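Local coordinates for polysaccharide deacetylase-like protein (PDB 4V33) that probably removes acetyl groups from cell-wall polysaccharide through a zinc-dependent deacetylase domain, and is required for osmotic stability and cell shape in Bacillus anthracis, at residues Pro145-His150 against Val344-Thr349; His150-Tyr155 against Val202-Gly207. One frame throughout, in Å; residues are numbered along the deposited sequence.

Interaction 1: residues Pro145-His150 against Val344-Thr349; sequences PVLMYH and VRIHHT. With ACT (acetate ion), chain C.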
ATOM      1  N   PRO A 145       6.286   1.972   1.509  1.00 12.83           N
ATOM      2  CA  PRO A 145       7.340   1.750   0.516  1.00 13.12           C
ATOM      3  C   PRO A 145       6.812   0.901  -0.630  1.00 13.41           C
ATOM      4  O   PRO A 145       6.117  -0.098  -0.415  1.00 14.44           O
ATOM      5  CB  PRO A 145       8.430   1.004   1.291  1.00 14.75           C
ATOM      6  CG  PRO A 145       7.751   0.461   2.529  1.00 20.78           C
ATOM      7  CD  PRO A 145       6.549   1.319   2.802  1.00 14.04           C
ATOM      8  N   VAL A 146       7.157   1.314  -1.842  1.00 13.90           N
ATOM      9  CA  VAL A 146       6.772   0.601  -3.049  1.00 15.34           C
ATOM     10  C   VAL A 146       8.071   0.160  -3.720  1.00 12.99           C
ATOM     11  O   VAL A 146       8.769   0.965  -4.334  1.00 14.58           O
ATOM     12  CB  VAL A 146       5.931   1.490  -3.981  1.00 15.49           C
ATOM     13  CG1 VAL A 146       5.516   0.715  -5.232  1.00 16.91           C
ATOM     14  CG2 VAL A 146       4.702   2.015  -3.233  1.00 15.87           C
ATOM     15  N   LEU A 147       8.409  -1.116  -3.550  1.00 13.76           N
ATOM     16  CA  LEU A 147       9.671  -1.654  -4.070  1.00 12.99           C
ATOM     17  C   LEU A 147       9.622  -1.850  -5.574  1.00 12.83           C
ATOM     18  O   LEU A 147       8.602  -2.274  -6.121  1.00 15.01           O
ATOM     19  CB  LEU A 147       9.962  -3.002  -3.422  1.00 12.72           C
ATOM     20  CG  LEU A 147      10.218  -2.979  -1.913  1.00 15.44           C
ATOM     21  CD1 LEU A 147      10.136  -4.388  -1.321  1.00 14.93           C
ATOM     22  CD2 LEU A 147      11.605  -2.393  -1.660  1.00 22.54           C
ATOM     23  N   MET A 148      10.740  -1.558  -6.238  1.00 11.68           N
ATOM     24  CA  MET A 148      10.855  -1.758  -7.674  1.00 12.64           C
ATOM     25  C   MET A 148      11.964  -2.758  -8.006  1.00 14.66           C
ATOM     26  O   MET A 148      13.153  -2.481  -7.782  1.00 15.02           O
ATOM     27  CB  MET A 148      11.141  -0.441  -8.378  1.00 13.42           C
ATOM     28  CG  MET A 148      11.360  -0.606  -9.887  1.00 16.92           C
ATOM     29  SD  MET A 148      11.657   0.943 -10.736  1.00 20.76           S
ATOM     30  CE  MET A 148      13.072   1.541  -9.817  1.00 18.20           C
ATOM     31  N   TYR A 149      11.552  -3.918  -8.512  1.00 13.30           N
ATOM     32  CA  TYR A 149      12.458  -4.920  -9.064  1.00 11.56           C
ATOM     33  C   TYR A 149      12.332  -4.979 -10.575  1.00 13.05           C
ATOM     34  O   TYR A 149      11.342  -4.509 -11.145  1.00 13.53           O
ATOM     35  CB  TYR A 149      12.111  -6.296  -8.512  1.00 12.78           C
ATOM     36  CG  TYR A 149      12.403  -6.488  -7.045  1.00 11.57           C
ATOM     37  CD1 TYR A 149      13.669  -6.900  -6.623  1.00 12.87           C
ATOM     38  CD2 TYR A 149      11.427  -6.288  -6.083  1.00 13.28           C
ATOM     39  CE1 TYR A 149      13.953  -7.097  -5.299  1.00 12.64           C
ATOM     40  CE2 TYR A 149      11.701  -6.478  -4.738  1.00 13.41           C
ATOM     41  CZ  TYR A 149      12.959  -6.891  -4.350  1.00 12.92           C
ATOM     42  OH  TYR A 149      13.216  -7.081  -3.016  1.00 14.43           O
ATOM     43  N   HIS A 150      13.346  -5.543 -11.229  1.00 13.38           N
ATOM     44  CA  HIS A 150      13.293  -5.830 -12.653  1.00 14.07           C
ATOM     45  C   HIS A 150      13.518  -7.318 -12.900  1.00 16.29           C
ATOM     46  O   HIS A 150      12.572  -8.101 -12.824  1.00 17.65           O
ATOM     47  CB  HIS A 150      14.292  -4.965 -13.415  1.00 16.57           C
ATOM     48  CG  HIS A 150      13.839  -3.551 -13.577  1.00 18.19           C
ATOM     49  ND1 HIS A 150      13.894  -2.627 -12.554  1.00 22.77           N
ATOM     50  CD2 HIS A 150      13.274  -2.914 -14.631  1.00 23.03           C
ATOM     51  CE1 HIS A 150      13.409  -1.472 -12.983  1.00 20.62           C
ATOM     52  NE2 HIS A 150      13.016  -1.624 -14.233  1.00 24.09           N
ATOM     53  N   VAL A 344      10.994   2.624  -4.264  1.00 13.24           N
ATOM     54  CA  VAL A 344      12.311   2.288  -3.731  1.00 13.51           C
ATOM     55  C   VAL A 344      12.990   1.298  -4.678  1.00 13.60           C
ATOM     56  O   VAL A 344      12.521   0.169  -4.853  1.00 14.73           O
ATOM     57  CB  VAL A 344      12.181   1.676  -2.315  1.00 14.46           C
ATOM     58  CG1 VAL A 344      13.558   1.276  -1.781  1.00 15.13           C
ATOM     59  CG2 VAL A 344      11.489   2.661  -1.361  1.00 15.62           C
ATOM     60  N   ARG A 345      14.087   1.720  -5.297  1.00 14.62           N
ATOM     61  CA  ARG A 345      14.808   0.885  -6.252  1.00 13.18           C
ATOM     62  C   ARG A 345      15.681  -0.142  -5.535  1.00 15.03           C
ATOM     63  O   ARG A 345      16.458   0.216  -4.655  1.00 20.12           O
ATOM     64  CB  ARG A 345      15.680   1.767  -7.142  1.00 18.48           C
ATOM     65  CG  ARG A 345      16.543   1.000  -8.122  1.00 19.38           C
ATOM     66  CD  ARG A 345      17.389   1.949  -8.985  1.00 21.49           C
ATOM     67  NE  ARG A 345      16.592   2.756  -9.905  1.00 24.53           N
ATOM     68  CZ  ARG A 345      16.176   2.337 -11.096  1.00 21.60           C
ATOM     69  NH1 ARG A 345      16.451   1.105 -11.506  1.00 23.99           N
ATOM     70  NH2 ARG A 345      15.464   3.150 -11.874  1.00 25.07           N
ATOM     71  N   ILE A 346      15.524  -1.412  -5.893  1.00 13.40           N
ATOM     72  CA  ILE A 346      16.451  -2.436  -5.422  1.00 13.09           C
ATOM     73  C   ILE A 346      17.501  -2.717  -6.498  1.00 13.99           C
ATOM     74  O   ILE A 346      17.175  -2.848  -7.679  1.00 17.39           O
ATOM     75  CB  ILE A 346      15.728  -3.733  -5.011  1.00 13.49           C
ATOM     76  CG1 ILE A 346      14.634  -3.432  -3.975  1.00 16.12           C
ATOM     77  CG2 ILE A 346      16.739  -4.749  -4.474  1.00 14.76           C
ATOM     78  CD1 ILE A 346      15.098  -2.586  -2.791  1.00 19.25           C
ATOM     79  N   HIS A 347      18.767  -2.782  -6.087  1.00 13.04           N
ATOM     80  CA  HIS A 347      19.887  -2.941  -7.008  1.00 14.01           C
ATOM     81  C   HIS A 347      20.481  -4.341  -6.946  1.00 13.00           C
ATOM     82  O   HIS A 347      20.320  -5.053  -5.955  1.00 13.40           O
ATOM     83  CB  HIS A 347      21.008  -1.975  -6.628  1.00 14.51           C
ATOM     84  CG  HIS A 347      20.614  -0.533  -6.680  1.00 17.50           C
ATOM     85  ND1 HIS A 347      20.769   0.234  -7.816  1.00 21.36           N
ATOM     86  CD2 HIS A 347      20.099   0.288  -5.735  1.00 23.10           C
ATOM     87  CE1 HIS A 347      20.359   1.466  -7.567  1.00 21.86           C
ATOM     88  NE2 HIS A 347      19.943   1.524  -6.315  1.00 23.61           N
ATOM     89  N   HIS A 348      21.205  -4.708  -7.998  1.00 12.89           N
ATOM     90  CA  HIS A 348      21.982  -5.947  -8.011  1.00 13.15           C
ATOM     91  C   HIS A 348      22.835  -6.105  -6.754  1.00 14.45           C
ATOM     92  O   HIS A 348      22.983  -7.209  -6.222  1.00 14.36           O
ATOM     93  CB  HIS A 348      22.892  -5.964  -9.242  1.00 14.00           C
ATOM     94  CG  HIS A 348      23.770  -7.175  -9.329  1.00 14.34           C
ATOM     95  ND1 HIS A 348      23.290  -8.419  -9.685  1.00 16.26           N
ATOM     96  CD2 HIS A 348      25.096  -7.331  -9.116  1.00 14.43           C
ATOM     97  CE1 HIS A 348      24.289  -9.287  -9.687  1.00 17.22           C
ATOM     98  NE2 HIS A 348      25.396  -8.653  -9.342  1.00 19.71           N
ATOM     99  N   THR A 349      23.392  -4.995  -6.284  1.00 12.64           N
ATOM    100  CA  THR A 349      24.315  -5.010  -5.145  1.00 12.59           C
ATOM    101  C   THR A 349      23.651  -4.837  -3.771  1.00 12.86           C
ATOM    102  O   THR A 349      24.342  -4.883  -2.747  1.00 13.55           O
ATOM    103  CB  THR A 349      25.365  -3.893  -5.273  1.00 13.76           C
ATOM    104  OG1 THR A 349      24.700  -2.620  -5.336  1.00 16.78           O
ATOM    105  CG2 THR A 349      26.217  -4.083  -6.523  1.00 14.98           C
TER
HETATM  106  C   ACT C1361      11.096   1.173 -15.874  1.00 30.96           C
HETATM  107  O   ACT C1361      11.010  -0.042 -15.553  1.00 23.62           O
HETATM  108  OXT ACT C1361      11.595   1.462 -16.994  1.00 26.72           O
HETATM  109  CH3 ACT C1361      10.622   2.248 -14.951  1.00 28.80           C
HETATM  110  O   HOH W   1      14.930  -2.448  -9.946  0.98 20.11           O

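Interaction 2: residues His150-Tyr155 against Val202-Gly207; sequences HAIDDY and VTFDDG. With ZN (zinc ion), chain D; ACT (acetate ion), chain C.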
ATOM      1  N   HIS A 150      13.346  -5.543 -11.229  1.00 13.38           N
ATOM      2  CA  HIS A 150      13.293  -5.830 -12.653  1.00 14.07           C
ATOM      3  C   HIS A 150      13.518  -7.318 -12.900  1.00 16.29           C
ATOM      4  O   HIS A 150      12.572  -8.101 -12.824  1.00 17.65           O
ATOM      5  CB  HIS A 150      14.292  -4.965 -13.415  1.00 16.57           C
ATOM      6  CG  HIS A 150      13.839  -3.551 -13.577  1.00 18.19           C
ATOM      7  ND1 HIS A 150      13.894  -2.627 -12.554  1.00 22.77           N
ATOM      8  CD2 HIS A 150      13.274  -2.914 -14.631  1.00 23.03           C
ATOM      9  CE1 HIS A 150      13.409  -1.472 -12.983  1.00 20.62           C
ATOM     10  NE2 HIS A 150      13.016  -1.624 -14.233  1.00 24.09           N
ATOM     11  N   ALA A 151      14.757  -7.713 -13.183  1.00 15.41           N
ATOM     12  CA  ALA A 151      15.068  -9.120 -13.417  1.00 15.96           C
ATOM     13  C   ALA A 151      15.347  -9.825 -12.092  1.00 16.54           C
ATOM     14  O   ALA A 151      16.010  -9.271 -11.215  1.00 15.70           O
ATOM     15  CB  ALA A 151      16.268  -9.246 -14.336  1.00 16.71           C
ATOM     16  N   ILE A 152      14.800 -11.028 -11.937  1.00 14.92           N
ATOM     17  CA  ILE A 152      15.158 -11.908 -10.823  1.00 14.61           C
ATOM     18  C   ILE A 152      15.850 -13.115 -11.431  1.00 15.85           C
ATOM     19  O   ILE A 152      15.214 -14.075 -11.862  1.00 16.75           O
ATOM     20  CB  ILE A 152      13.936 -12.340 -10.002  1.00 14.00           C
ATOM     21  CG1 ILE A 152      13.143 -11.111  -9.531  1.00 16.25           C
ATOM     22  CG2 ILE A 152      14.381 -13.183  -8.805  1.00 15.52           C
ATOM     23  CD1 ILE A 152      13.916 -10.186  -8.589  1.00 15.82           C
ATOM     24  N   ASP A 153      17.171 -13.051 -11.515  1.00 16.34           N
ATOM     25  CA  ASP A 153      17.926 -14.106 -12.181  1.00 17.72           C
ATOM     26  C   ASP A 153      19.373 -13.969 -11.769  1.00 23.27           C
ATOM     27  O   ASP A 153      19.776 -12.897 -11.305  1.00 20.48           O
ATOM     28  CB  ASP A 153      17.813 -13.975 -13.708  1.00 18.87           C
ATOM     29  CG  ASP A 153      18.011 -15.294 -14.427  1.00 32.04           C
ATOM     30  OD1 ASP A 153      18.464 -16.267 -13.790  1.00 27.86           O
ATOM     31  OD2 ASP A 153      17.714 -15.358 -15.641  1.00 32.44           O
ATOM     32  N   ASP A 154      20.135 -15.052 -11.929  1.00 26.16           N
ATOM     33  CA  ASP A 154      21.579 -15.030 -11.712  1.00 24.86           C
ATOM     34  C   ASP A 154      22.205 -14.389 -12.932  1.00 30.50           C
ATOM     35  O   ASP A 154      22.042 -14.880 -14.051  1.00 38.58           O
ATOM     36  CB  ASP A 154      22.149 -16.447 -11.513  1.00 21.39           C
ATOM     37  CG  ASP A 154      21.504 -17.182 -10.345  1.00 28.29           C
ATOM     38  OD1 ASP A 154      21.519 -16.649  -9.217  1.00 23.29           O
ATOM     39  OD2 ASP A 154      20.969 -18.289 -10.559  1.00 35.83           O
ATOM     40  N   TYR A 155      22.905 -13.283 -12.730  1.00 26.58           N
ATOM     41  CA  TYR A 155      23.471 -12.538 -13.850  1.00 24.43           C
ATOM     42  C   TYR A 155      24.668 -13.269 -14.452  1.00 31.23           C
ATOM     43  O   TYR A 155      25.566 -13.701 -13.730  1.00 35.34           O
ATOM     44  CB  TYR A 155      23.853 -11.132 -13.393  1.00 24.32           C
ATOM     45  CG  TYR A 155      24.396 -10.244 -14.487  1.00 23.85           C
ATOM     46  CD1 TYR A 155      23.554  -9.706 -15.446  1.00 36.88           C
ATOM     47  CD2 TYR A 155      25.745  -9.928 -14.542  1.00 32.27           C
ATOM     48  CE1 TYR A 155      24.040  -8.886 -16.437  1.00 38.73           C
ATOM     49  CE2 TYR A 155      26.245  -9.106 -15.534  1.00 35.76           C
ATOM     50  CZ  TYR A 155      25.383  -8.590 -16.480  1.00 41.93           C
ATOM     51  OH  TYR A 155      25.867  -7.771 -17.471  1.00 47.01           O
ATOM     52  N   VAL A 202       5.411  -4.864  -3.211  1.00 12.14           N
ATOM     53  CA  VAL A 202       6.479  -5.423  -4.025  1.00 12.42           C
ATOM     54  C   VAL A 202       6.035  -5.329  -5.485  1.00 13.54           C
ATOM     55  O   VAL A 202       4.966  -5.841  -5.841  1.00 13.60           O
ATOM     56  CB  VAL A 202       6.744  -6.892  -3.666  1.00 12.84           C
ATOM     57  CG1 VAL A 202       7.857  -7.472  -4.543  1.00 15.35           C
ATOM     58  CG2 VAL A 202       7.099  -7.022  -2.172  1.00 15.19           C
ATOM     59  N   THR A 203       6.834  -4.656  -6.316  1.00 11.71           N
ATOM     60  CA  THR A 203       6.502  -4.534  -7.743  1.00 10.87           C
ATOM     61  C   THR A 203       7.673  -4.935  -8.630  1.00 12.93           C
ATOM     62  O   THR A 203       8.844  -4.789  -8.247  1.00 12.99           O
ATOM     63  CB  THR A 203       6.015  -3.102  -8.164  1.00 12.76           C
ATOM     64  OG1 THR A 203       7.133  -2.219  -8.336  1.00 14.71           O
ATOM     65  CG2 THR A 203       5.039  -2.517  -7.142  1.00 14.70           C
ATOM     66  N   PHE A 204       7.330  -5.409  -9.825  1.00 12.06           N
ATOM     67  CA  PHE A 204       8.286  -5.835 -10.844  1.00 13.49           C
ATOM     68  C   PHE A 204       7.957  -5.130 -12.136  1.00 12.36           C
ATOM     69  O   PHE A 204       6.781  -5.044 -12.519  1.00 13.53           O
ATOM     70  CB  PHE A 204       8.162  -7.338 -11.089  1.00 12.51           C
ATOM     71  CG  PHE A 204       8.446  -8.170  -9.886  1.00 11.27           C
ATOM     72  CD1 PHE A 204       7.428  -8.492  -9.004  1.00 13.37           C
ATOM     73  CD2 PHE A 204       9.729  -8.636  -9.632  1.00 12.49           C
ATOM     74  CE1 PHE A 204       7.671  -9.261  -7.872  1.00 15.32           C
ATOM     75  CE2 PHE A 204       9.983  -9.410  -8.496  1.00 13.99           C
ATOM     76  CZ  PHE A 204       8.951  -9.722  -7.616  1.00 13.34           C
ATOM     77  N   ASP A 205       8.991  -4.654 -12.820  1.00 10.98           N
ATOM     78  CA  ASP A 205       8.800  -3.985 -14.102  1.00 11.82           C
ATOM     79  C   ASP A 205       9.230  -4.850 -15.269  1.00 14.09           C
ATOM     80  O   ASP A 205      10.358  -5.363 -15.281  1.00 15.68           O
ATOM     81  CB  ASP A 205       9.594  -2.674 -14.159  1.00 12.53           C
ATOM     82  CG  ASP A 205       8.954  -1.561 -13.345  1.00 16.96           C
ATOM     83  OD1 ASP A 205       8.017  -1.831 -12.575  1.00 16.93           O
ATOM     84  OD2 ASP A 205       9.395  -0.403 -13.485  1.00 21.21           O
ATOM     85  N   ASP A 206       8.303  -4.980 -16.223  1.00 12.76           N
ATOM     86  CA  ASP A 206       8.497  -5.392 -17.629  1.00 12.75           C
ATOM     87  C   ASP A 206       7.831  -6.705 -18.025  1.00 14.09           C
ATOM     88  O   ASP A 206       7.413  -6.860 -19.178  1.00 15.32           O
ATOM     89  CB  ASP A 206       9.960  -5.411 -18.109  1.00 13.74           C
ATOM     90  CG  ASP A 206      10.635  -4.046 -18.054  1.00 18.99           C
ATOM     91  OD1 ASP A 206       9.998  -3.008 -17.714  1.00 16.54           O
ATOM     92  OD2 ASP A 206      11.846  -4.032 -18.364  1.00 22.20           O
ATOM     93  N   GLY A 207       7.728  -7.647 -17.095  1.00 13.45           N
ATOM     94  CA  GLY A 207       7.180  -8.950 -17.420  1.00 15.69           C
ATOM     95  C   GLY A 207       8.204  -9.892 -18.026  1.00 15.00           C
ATOM     96  O   GLY A 207       7.890 -10.668 -18.926  1.00 14.21           O
TER
HETATM   97 ZN    ZN D1362      10.368  -0.901 -17.642  1.00 27.58          ZN
HETATM   98  C   ACT C1361      11.096   1.173 -15.874  1.00 30.96           C
HETATM   99  O   ACT C1361      11.010  -0.042 -15.553  1.00 23.62           O
HETATM  100  OXT ACT C1361      11.595   1.462 -16.994  1.00 26.72           O
HETATM  101  CH3 ACT C1361      10.622   2.248 -14.951  1.00 28.80           C
HETATM  102  O   HOH W   2      12.371  -1.276 -17.632  0.86 21.34           O

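Interaction 1: residues Pro145-His150 against Val344-Thr349
Met148 and Arg345 lie alongside each other and point the same way, and the terminal methyl of Met148 ends over the guanidinium. Met148 runs straight out from the backbone and bends only at its last torsion (chi3 57°). That bend sets Met148 CE over the centre of one guanidinium face, 3.5 Å from Arg345 CZ. Leu147 and Val344 are on the opposite face of the sheet. Ile346 follows the strand and packs against Leu147 and Tyr149 by splitting its branches: CG1 sits over a face of the Tyr149 ring, offset toward the rim, in a CH-pi contact 4.2 Å from the centroid, CG2 touches Tyr149 CE1, and CD1 runs on to Leu147 CD2 at 3.7 Å. Between the two faces, strands 146-149 and 341-345 pair in parallel, part of the curled parallel sheet of the deacetylase domain, where strand 146-149 also pairs with 199-206. Val344 straddles Leu147 in the usual parallel pattern: its N donates to Val146 O and its O accepts from Met148 N, both at 2.8 Å. Ile346 N then reaches Met148 O at 3.2 Å, nearly straight at 173°. Tyr149 sends its hydroxyl out of this contact, to Gln173 OE1.

Interaction 2: residues His150-Tyr155 against Val202-Gly207
His150 lies across Asp205, its imidazole over the aspartate's CB. Starting at the backbone, the bond to CB leads away from strand 199-206, but CG stands beside the backbone N and anti to the carbonyl carbon (chi1 -76°), which brings the ring back over the strand. His150 CD2 lies 3.7 Å from Asp205 CB, and the in-plane edge on this side also faces Asp206 OD2, more distantly. The ring as a whole takes Asp205 CB against one face, a CH-pi contact 3.9 Å from the centroid, while the carboxylate plane is turned 71° from the ring. His150 ND1 is held at 2.8 Å by a water that also bonds Met148 O and Ile346 O. At the tip, His150 NE2 donates to O of an acetate, probably from the crystallisation liquor, at 2.9 Å (151°); the acetate also accepts from Phe303 N. Asp205 OD2, salt-bridged to Arg343, approaches that acetate O to 2.6 Å. The same O lies 2.4 Å from zinc, so His150 meets the metal through the ligand. Asp206 OD1 binds zinc directly at 2.1 Å. Further along, Ile152 CG1 packs on the ring edge of Phe204, 3.7 Å from CE2. A water, His264 and His268 complete the zinc shell, and with Asp205 and Asp206 in the TFDDG signature this is the Asp-His-His metal site of NodB-type polysaccharide deacetylases.

Overall arrangement
Both interactions are largely buried and meet at His150, where strand 146-149 runs out into the loop at the zinc site. Interaction 1 belongs to the body of the parallel sheet, and three backbone hydrogen bonds join its segments. Interaction 2 lies at the strand ends and has no hydrogen bond between its own segments; direct metal binding belongs to it alone, although His150 brings the acetate into both. The two share a sheet: strand 146-149 sits between 341-345 and 199-206, with Tyr149 N within 2.9 Å of Thr203 O. They also share packing, since Tyr149 CB meets Phe204 CD2 at 3.5 Å. Strand 341-345 in turn contributes a charge to the site, through Arg343.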